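Local coordinates for protein flavodoxin (Lactobacillus reuteri, PDB 5VEG) that binds flavin mononucleotide and, as a flavodoxin associated with a bacterial microcompartment, probably serves as a low-potential electron donor to redox enzymes, at residues Leu31-Val36 / Asp53-Leu58; Ile80-Ala85 / Glu170-Thr175. All blocks are in the same frame, centred on the assembly; numbering follows the deposited sequence.

Contact 1: residues Leu31-Val36 / Asp53-Leu58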
ATOM      1  N   LEU A  31     -12.585  10.897  -7.865  1.00 46.81           N
ATOM      2  CA  LEU A  31     -11.309  10.314  -7.466  1.00 37.20           C
ATOM      3  C   LEU A  31     -11.264   8.814  -7.733  1.00 35.37           C
ATOM      4  O   LEU A  31     -12.238   8.094  -7.491  1.00 38.14           O
ATOM      5  CB  LEU A  31     -11.025  10.574  -5.985  1.00 47.04           C
ATOM      6  CG  LEU A  31     -10.579  11.986  -5.626  1.00 41.04           C
ATOM      7  CD1 LEU A  31     -10.293  12.106  -4.127  1.00 42.04           C
ATOM      8  CD2 LEU A  31      -9.367  12.380  -6.440  1.00 38.38           C
ATOM      9  N   THR A  32     -10.117   8.353  -8.230  1.00 35.35           N
ATOM     10  CA  THR A  32      -9.840   6.941  -8.425  1.00 33.60           C
ATOM     11  C   THR A  32      -8.658   6.517  -7.554  1.00 33.60           C
ATOM     12  O   THR A  32      -7.806   7.335  -7.183  1.00 30.95           O
ATOM     13  CB  THR A  32      -9.521   6.630  -9.893  1.00 29.79           C
ATOM     14  OG1 THR A  32      -8.359   7.367 -10.281  1.00 32.19           O
ATOM     15  CG2 THR A  32     -10.691   7.029 -10.796  1.00 36.78           C
ATOM     16  N   ALA A  33      -8.614   5.224  -7.241  1.00 28.06           N
ATOM     17  CA  ALA A  33      -7.535   4.635  -6.468  1.00 28.01           C
ATOM     18  C   ALA A  33      -7.288   3.223  -6.967  1.00 29.99           C
ATOM     19  O   ALA A  33      -8.207   2.530  -7.408  1.00 36.78           O
ATOM     20  CB  ALA A  33      -7.843   4.603  -4.966  1.00 29.79           C
ATOM     21  N   HIS A  34      -6.032   2.810  -6.906  1.00 31.60           N
ATOM     22  CA  HIS A  34      -5.650   1.431  -7.164  1.00 29.70           C
ATOM     23  C   HIS A  34      -4.901   0.914  -5.942  1.00 27.33           C
ATOM     24  O   HIS A  34      -3.894   1.504  -5.537  1.00 25.72           O
ATOM     25  CB  HIS A  34      -4.801   1.332  -8.433  1.00 28.47           C
ATOM     26  CG  HIS A  34      -4.795  -0.034  -9.048  1.00 34.84           C
ATOM     27  ND1 HIS A  34      -4.805  -0.243 -10.412  1.00 30.79           N
ATOM     28  CD2 HIS A  34      -4.769  -1.261  -8.478  1.00 31.40           C
ATOM     29  CE1 HIS A  34      -4.783  -1.541 -10.656  1.00 33.51           C
ATOM     30  NE2 HIS A  34      -4.764  -2.182  -9.499  1.00 35.98           N
ATOM     31  N   VAL A  35      -5.411  -0.162  -5.338  1.00 31.98           N
ATOM     32  CA  VAL A  35      -4.770  -0.826  -4.200  1.00 28.06           C
ATOM     33  C   VAL A  35      -4.224  -2.158  -4.680  1.00 29.06           C
ATOM     34  O   VAL A  35      -4.987  -3.023  -5.130  1.00 33.37           O
ATOM     35  CB  VAL A  35      -5.742  -1.030  -3.024  1.00 25.08           C
ATOM     36  CG1 VAL A  35      -5.068  -1.802  -1.906  1.00 28.71           C
ATOM     37  CG2 VAL A  35      -6.253   0.308  -2.511  1.00 27.85           C
ATOM     38  N   VAL A  36      -2.914  -2.338  -4.598  1.00 22.22           N
ATOM     39  CA  VAL A  36      -2.334  -3.642  -4.880  1.00 23.60           C
ATOM     40  C   VAL A  36      -1.875  -4.262  -3.568  1.00 25.25           C
ATOM     41  O   VAL A  36      -1.454  -3.568  -2.636  1.00 27.74           O
ATOM     42  CB  VAL A  36      -1.177  -3.591  -5.901  1.00 31.37           C
ATOM     43  CG1 VAL A  36      -1.685  -3.049  -7.258  1.00 36.61           C
ATOM     44  CG2 VAL A  36      -0.030  -2.758  -5.377  1.00 33.81           C
ATOM     45  N   ASP A  53     -12.370  -0.633   1.218  1.00 39.20           N
ATOM     46  CA  ASP A  53     -13.660  -0.294   1.803  1.00 38.91           C
ATOM     47  C   ASP A  53     -13.683   1.155   2.275  1.00 39.64           C
ATOM     48  O   ASP A  53     -14.621   1.899   1.972  1.00 42.24           O
ATOM     49  CB  ASP A  53     -13.983  -1.241   2.964  1.00 40.04           C
ATOM     50  CG  ASP A  53     -14.361  -2.640   2.496  1.00 57.34           C
ATOM     51  OD1 ASP A  53     -14.729  -2.799   1.307  1.00 51.07           O
ATOM     52  OD2 ASP A  53     -14.288  -3.582   3.323  1.00 54.05           O
ATOM     53  N   SER A  54     -12.660   1.577   3.031  1.00 36.59           N
ATOM     54  CA  SER A  54     -12.646   2.946   3.545  1.00 34.13           C
ATOM     55  C   SER A  54     -12.577   3.972   2.413  1.00 40.62           C
ATOM     56  O   SER A  54     -13.202   5.037   2.494  1.00 37.56           O
ATOM     57  CB  SER A  54     -11.479   3.153   4.512  1.00 33.70           C
ATOM     58  OG  SER A  54     -11.404   2.102   5.460  1.00 42.28           O
ATOM     59  N   LEU A  55     -11.808   3.682   1.359  1.00 37.71           N
ATOM     60  CA  LEU A  55     -11.765   4.599   0.225  1.00 36.77           C
ATOM     61  C   LEU A  55     -13.115   4.648  -0.484  1.00 36.30           C
ATOM     62  O   LEU A  55     -13.626   5.735  -0.777  1.00 37.33           O
ATOM     63  CB  LEU A  55     -10.640   4.202  -0.738  1.00 30.91           C
ATOM     64  CG  LEU A  55      -9.209   4.432  -0.205  1.00 25.42           C
ATOM     65  CD1 LEU A  55      -8.184   3.804  -1.136  1.00 28.47           C
ATOM     66  CD2 LEU A  55      -8.888   5.910  -0.011  1.00 21.70           C
ATOM     67  N   THR A  56     -13.725   3.483  -0.733  1.00 40.24           N
ATOM     68  CA  THR A  56     -15.051   3.461  -1.346  1.00 47.83           C
ATOM     69  C   THR A  56     -16.052   4.263  -0.521  1.00 43.65           C
ATOM     70  O   THR A  56     -16.860   5.018  -1.072  1.00 43.65           O
ATOM     71  CB  THR A  56     -15.542   2.023  -1.516  1.00 43.24           C
ATOM     72  OG1 THR A  56     -14.691   1.322  -2.430  1.00 38.92           O
ATOM     73  CG2 THR A  56     -16.962   2.012  -2.065  1.00 51.63           C
ATOM     74  N   ASN A  57     -16.003   4.131   0.804  1.00 43.71           N
ATOM     75  CA  ASN A  57     -16.917   4.901   1.637  1.00 45.91           C
ATOM     76  C   ASN A  57     -16.562   6.379   1.698  1.00 48.23           C
ATOM     77  O   ASN A  57     -17.343   7.157   2.254  1.00 50.55           O
ATOM     78  CB  ASN A  57     -16.967   4.305   3.039  1.00 46.24           C
ATOM     79  CG  ASN A  57     -17.643   2.951   3.061  1.00 45.23           C
ATOM     80  OD1 ASN A  57     -17.887   2.354   2.010  1.00 61.40           O
ATOM     81  ND2 ASN A  57     -17.933   2.447   4.253  1.00 60.71           N
ATOM     82  N   LEU A  58     -15.420   6.788   1.147  1.00 37.99           N
ATOM     83  CA  LEU A  58     -15.118   8.199   0.954  1.00 37.55           C
ATOM     84  C   LEU A  58     -15.347   8.636  -0.490  1.00 40.98           C
ATOM     85  O   LEU A  58     -14.760   9.632  -0.924  1.00 42.74           O
ATOM     86  CB  LEU A  58     -13.678   8.507   1.378  1.00 34.56           C
ATOM     87  CG  LEU A  58     -13.327   8.393   2.867  1.00 42.82           C
ATOM     88  CD1 LEU A  58     -11.825   8.381   3.051  1.00 40.13           C
ATOM     89  CD2 LEU A  58     -13.941   9.532   3.666  1.00 41.48           C
TER

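Contact 2: residues Ile80-Ala85 / Glu170-Thr175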
ATOM      1  N   ILE A  80      -4.886   7.901  -6.616  1.00 31.57           N
ATOM      2  CA  ILE A  80      -4.368   7.464  -5.318  1.00 28.26           C
ATOM      3  C   ILE A  80      -3.795   6.064  -5.496  1.00 23.03           C
ATOM      4  O   ILE A  80      -4.467   5.185  -6.049  1.00 30.36           O
ATOM      5  CB  ILE A  80      -5.469   7.480  -4.241  1.00 29.35           C
ATOM      6  CG1 ILE A  80      -5.936   8.917  -3.977  1.00 27.33           C
ATOM      7  CG2 ILE A  80      -4.993   6.792  -2.921  1.00 25.36           C
ATOM      8  CD1 ILE A  80      -7.198   9.023  -3.098  1.00 22.76           C
ATOM      9  N   LEU A  81      -2.549   5.863  -5.057  1.00 24.45           N
ATOM     10  CA  LEU A  81      -1.838   4.598  -5.224  1.00 27.29           C
ATOM     11  C   LEU A  81      -1.469   4.015  -3.860  1.00 26.40           C
ATOM     12  O   LEU A  81      -0.875   4.707  -3.034  1.00 27.07           O
ATOM     13  CB  LEU A  81      -0.575   4.796  -6.059  1.00 24.41           C
ATOM     14  CG  LEU A  81      -0.813   5.637  -7.314  1.00 27.30           C
ATOM     15  CD1 LEU A  81       0.505   6.054  -7.930  1.00 26.15           C
ATOM     16  CD2 LEU A  81      -1.668   4.846  -8.284  1.00 28.88           C
ATOM     17  N   VAL A  82      -1.800   2.743  -3.642  1.00 28.38           N
ATOM     18  CA  VAL A  82      -1.607   2.069  -2.360  1.00 26.59           C
ATOM     19  C   VAL A  82      -0.982   0.706  -2.614  1.00 26.81           C
ATOM     20  O   VAL A  82      -1.457  -0.042  -3.476  1.00 26.47           O
ATOM     21  CB  VAL A  82      -2.929   1.916  -1.577  1.00 28.93           C
ATOM     22  CG1 VAL A  82      -2.702   1.126  -0.259  1.00 23.60           C
ATOM     23  CG2 VAL A  82      -3.530   3.278  -1.282  1.00 25.15           C
ATOM     24  N   VAL A  83       0.073   0.381  -1.853  1.00 26.60           N
ATOM     25  CA  VAL A  83       0.640  -0.969  -1.798  1.00 26.28           C
ATOM     26  C   VAL A  83       0.495  -1.518  -0.379  1.00 29.14           C
ATOM     27  O   VAL A  83       0.886  -0.864   0.598  1.00 22.35           O
ATOM     28  CB  VAL A  83       2.118  -0.990  -2.231  1.00 26.12           C
ATOM     29  CG1 VAL A  83       2.679  -2.396  -2.135  1.00 27.24           C
ATOM     30  CG2 VAL A  83       2.284  -0.451  -3.680  1.00 23.35           C
ATOM     31  N   CYS A  84      -0.052  -2.724  -0.268  1.00 27.84           N
ATOM     32  CA  CYS A  84      -0.156  -3.439   0.997  1.00 28.97           C
ATOM     33  C   CYS A  84       0.593  -4.755   0.834  1.00 33.72           C
ATOM     34  O   CYS A  84       0.142  -5.630   0.098  1.00 29.90           O
ATOM     35  CB  CYS A  84      -1.617  -3.686   1.385  1.00 21.73           C
ATOM     36  SG  CYS A  84      -2.661  -2.197   1.536  1.00 30.43           S
ATOM     37  N   ALA A  85       1.732  -4.915   1.513  1.00 26.22           N
ATOM     38  CA  ALA A  85       2.567  -6.076   1.237  1.00 27.22           C
ATOM     39  C   ALA A  85       3.292  -6.550   2.488  1.00 27.93           C
ATOM     40  O   ALA A  85       3.673  -5.749   3.346  1.00 24.86           O
ATOM     41  CB  ALA A  85       3.603  -5.786   0.149  1.00 24.81           C
ATOM     42  N   GLU A 170      -8.608   8.379   4.844  1.00 32.83           N
ATOM     43  CA  GLU A 170      -9.025   9.776   4.903  1.00 33.01           C
ATOM     44  C   GLU A 170      -7.888  10.704   4.500  1.00 34.50           C
ATOM     45  O   GLU A 170      -8.103  11.691   3.785  1.00 40.04           O
ATOM     46  CB  GLU A 170      -9.513  10.121   6.314  1.00 42.19           C
ATOM     47  CG  GLU A 170     -10.752   9.359   6.772  1.00 48.57           C
ATOM     48  CD  GLU A 170     -11.039   9.564   8.253  1.00 56.79           C
ATOM     49  OE1 GLU A 170     -11.592   8.644   8.898  1.00 53.81           O
ATOM     50  OE2 GLU A 170     -10.694  10.650   8.769  1.00 55.34           O
ATOM     51  N   GLY A 171      -6.667  10.402   4.955  1.00 35.18           N
ATOM     52  CA  GLY A 171      -5.519  11.213   4.588  1.00 27.83           C
ATOM     53  C   GLY A 171      -5.259  11.219   3.091  1.00 31.05           C
ATOM     54  O   GLY A 171      -4.965  12.267   2.508  1.00 36.68           O
ATOM     55  N   LEU A 172      -5.351  10.051   2.453  1.00 28.07           N
ATOM     56  CA  LEU A 172      -5.115   9.967   1.016  1.00 27.72           C
ATOM     57  C   LEU A 172      -6.127  10.817   0.256  1.00 33.86           C
ATOM     58  O   LEU A 172      -5.762  11.585  -0.639  1.00 31.86           O
ATOM     59  CB  LEU A 172      -5.187   8.512   0.546  1.00 27.64           C
ATOM     60  CG  LEU A 172      -4.286   7.458   1.212  1.00 31.77           C
ATOM     61  CD1 LEU A 172      -4.694   6.059   0.767  1.00 24.40           C
ATOM     62  CD2 LEU A 172      -2.819   7.727   0.903  1.00 27.72           C
ATOM     63  N   VAL A 173      -7.407  10.693   0.619  1.00 36.77           N
ATOM     64  CA  VAL A 173      -8.465  11.428  -0.074  1.00 36.17           C
ATOM     65  C   VAL A 173      -8.265  12.928   0.090  1.00 39.12           C
ATOM     66  O   VAL A 173      -8.257  13.681  -0.890  1.00 39.28           O
ATOM     67  CB  VAL A 173      -9.849  10.984   0.435  1.00 33.85           C
ATOM     68  CG1 VAL A 173     -10.958  11.802  -0.239  1.00 43.35           C
ATOM     69  CG2 VAL A 173     -10.058   9.517   0.167  1.00 31.06           C
ATOM     70  N   LYS A 174      -8.086  13.390   1.328  1.00 35.45           N
ATOM     71  CA  LYS A 174      -7.894  14.824   1.520  1.00 39.97           C
ATOM     72  C   LYS A 174      -6.663  15.320   0.768  1.00 47.65           C
ATOM     73  O   LYS A 174      -6.710  16.368   0.106  1.00 40.75           O
ATOM     74  CB  LYS A 174      -7.811  15.157   3.009  1.00 40.62           C
ATOM     75  CG  LYS A 174      -9.180  15.160   3.731  1.00 47.93           C
ATOM     76  CD  LYS A 174     -10.386  15.270   2.762  1.00 59.60           C
ATOM     77  CE  LYS A 174     -10.767  16.715   2.406  1.00 57.45           C
ATOM     78  NZ  LYS A 174     -11.538  16.777   1.123  1.00 59.08           N
ATOM     79  N   THR A 175      -5.568  14.550   0.804  1.00 34.64           N
ATOM     80  CA  THR A 175      -4.365  14.940   0.074  1.00 36.88           C
ATOM     81  C   THR A 175      -4.624  14.992  -1.426  1.00 38.43           C
ATOM     82  O   THR A 175      -4.193  15.932  -2.105  1.00 39.76           O
ATOM     83  CB  THR A 175      -3.221  13.968   0.397  1.00 33.65           C
ATOM     84  OG1 THR A 175      -2.965  13.985   1.802  1.00 32.07           O
ATOM     85  CG2 THR A 175      -1.942  14.352  -0.317  1.00 35.44           C
TER

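Contact 1: residues Leu31-Val36 / Asp53-Leu58
L55 sends one branch of its isobutyl group onto the strand, where CD1 lies against the methyl of A33 and beside one methyl of V35. The closer of the two meetings is L55 CD1 to A33 CB, at 3.9 Å; L55 CD1 to V35 CG2 is 4.2 Å, a lighter touch. A33 and V35 are two apart on an extended strand, so both point their CB atoms at the helix while H34 between them turns to the other face, where its ring meets F75 and NE2 bonds to S65 OG. L55 reaches across because CG stands anti to its own carbonyl carbon (chi1 -70°), with the chain then extended. The backbones come closest at this pair, with A33 CA 7.9 Å from L55 CA. The overlap is modest and wholly apolar, and it is buried: L55 also packs on V62 of the next strand and on A169 of helix 159-176, while V35 leans on V82. Strand 31-38, helix 43-56 and strand 60-66 form a beta-alpha-beta unit, and this is the helix-on-sheet packing of that first crossover in the flavodoxin fold.

Contact 2: residues Ile80-Ala85 / Glu170-Thr175
L172 and I80 account for most of the buried surface here, with V82 adding a smaller share. L172 comes off the helix with CG anti to its carbonyl carbon (chi1 -55°), which carries the side chain toward the sheet and sets CD1 between two strand residues. There L172 CD1 meets V82 CG2 at 3.6 Å and I80 CG2 at 3.8 Å, so a single methyl bridges two successive residues on this face of the strand. The L172 and V82 side chains meet at about a right angle.

I80 grips the helix at two places. Its branch methyl CG2 faces L172 CB at 3.9 Å as well as the leucine tip, while its longer arm passes alongside the helix backbone: I80 CD1 is 3.8 Å from L172 O and 4.1 Å from V173 CA. V173 points its CB away from the strand, yet its CG2 still comes to 4.4 Å from I80 CD1.

This is the flavodoxin alpha/beta sandwich, in which strand 80-85 is the middle one of five parallel strands and the C-terminal helix 159-176 lies against one face of the sheet. The helix segment runs nearly antiparallel to the strand segment, at 154°, with 9.6 Å between their axes. L81, on the opposite face, packs against F139 of helix 130-141, so the central strand is covered from both sides.

One turn on from G171, T175 folds its hydroxyl back along the helix, with OG1 in hydrogen-bonding reach of G171 O at 2.7 Å. That carbonyl also accepts T175 N, the two donors arriving from opposite faces of its plane. G147 O of strand 145-154 is a second acceptor for T175 OG1, and the single hydroxyl proton must be shared or alternate between the two carbonyls.

Overall arrangement
Both contacts are buried, apolar helix-on-sheet packings, with centres 8 Å apart. Strands 31-38 and 80-85 are neighbours in the parallel sheet, joined by probable hydrogen bonds from V36 N to V82 O and from C84 N to V36 O. Helices 43-56 and 159-176 lie against the same face and meet through L55, which packs on A169 and V173; L58, just past helix 43-56, adds L58 CD1 to V173 CG2 at 3.6 Å. Contact 1, within one beta-alpha-beta unit, is methyl against methyl through one leucine branch and buries 84 Å². Contact 2 brings the C-terminal helix back across 84 residues; there an isoleucine arm also lies along the helix backbone, and 165 Å² is buried.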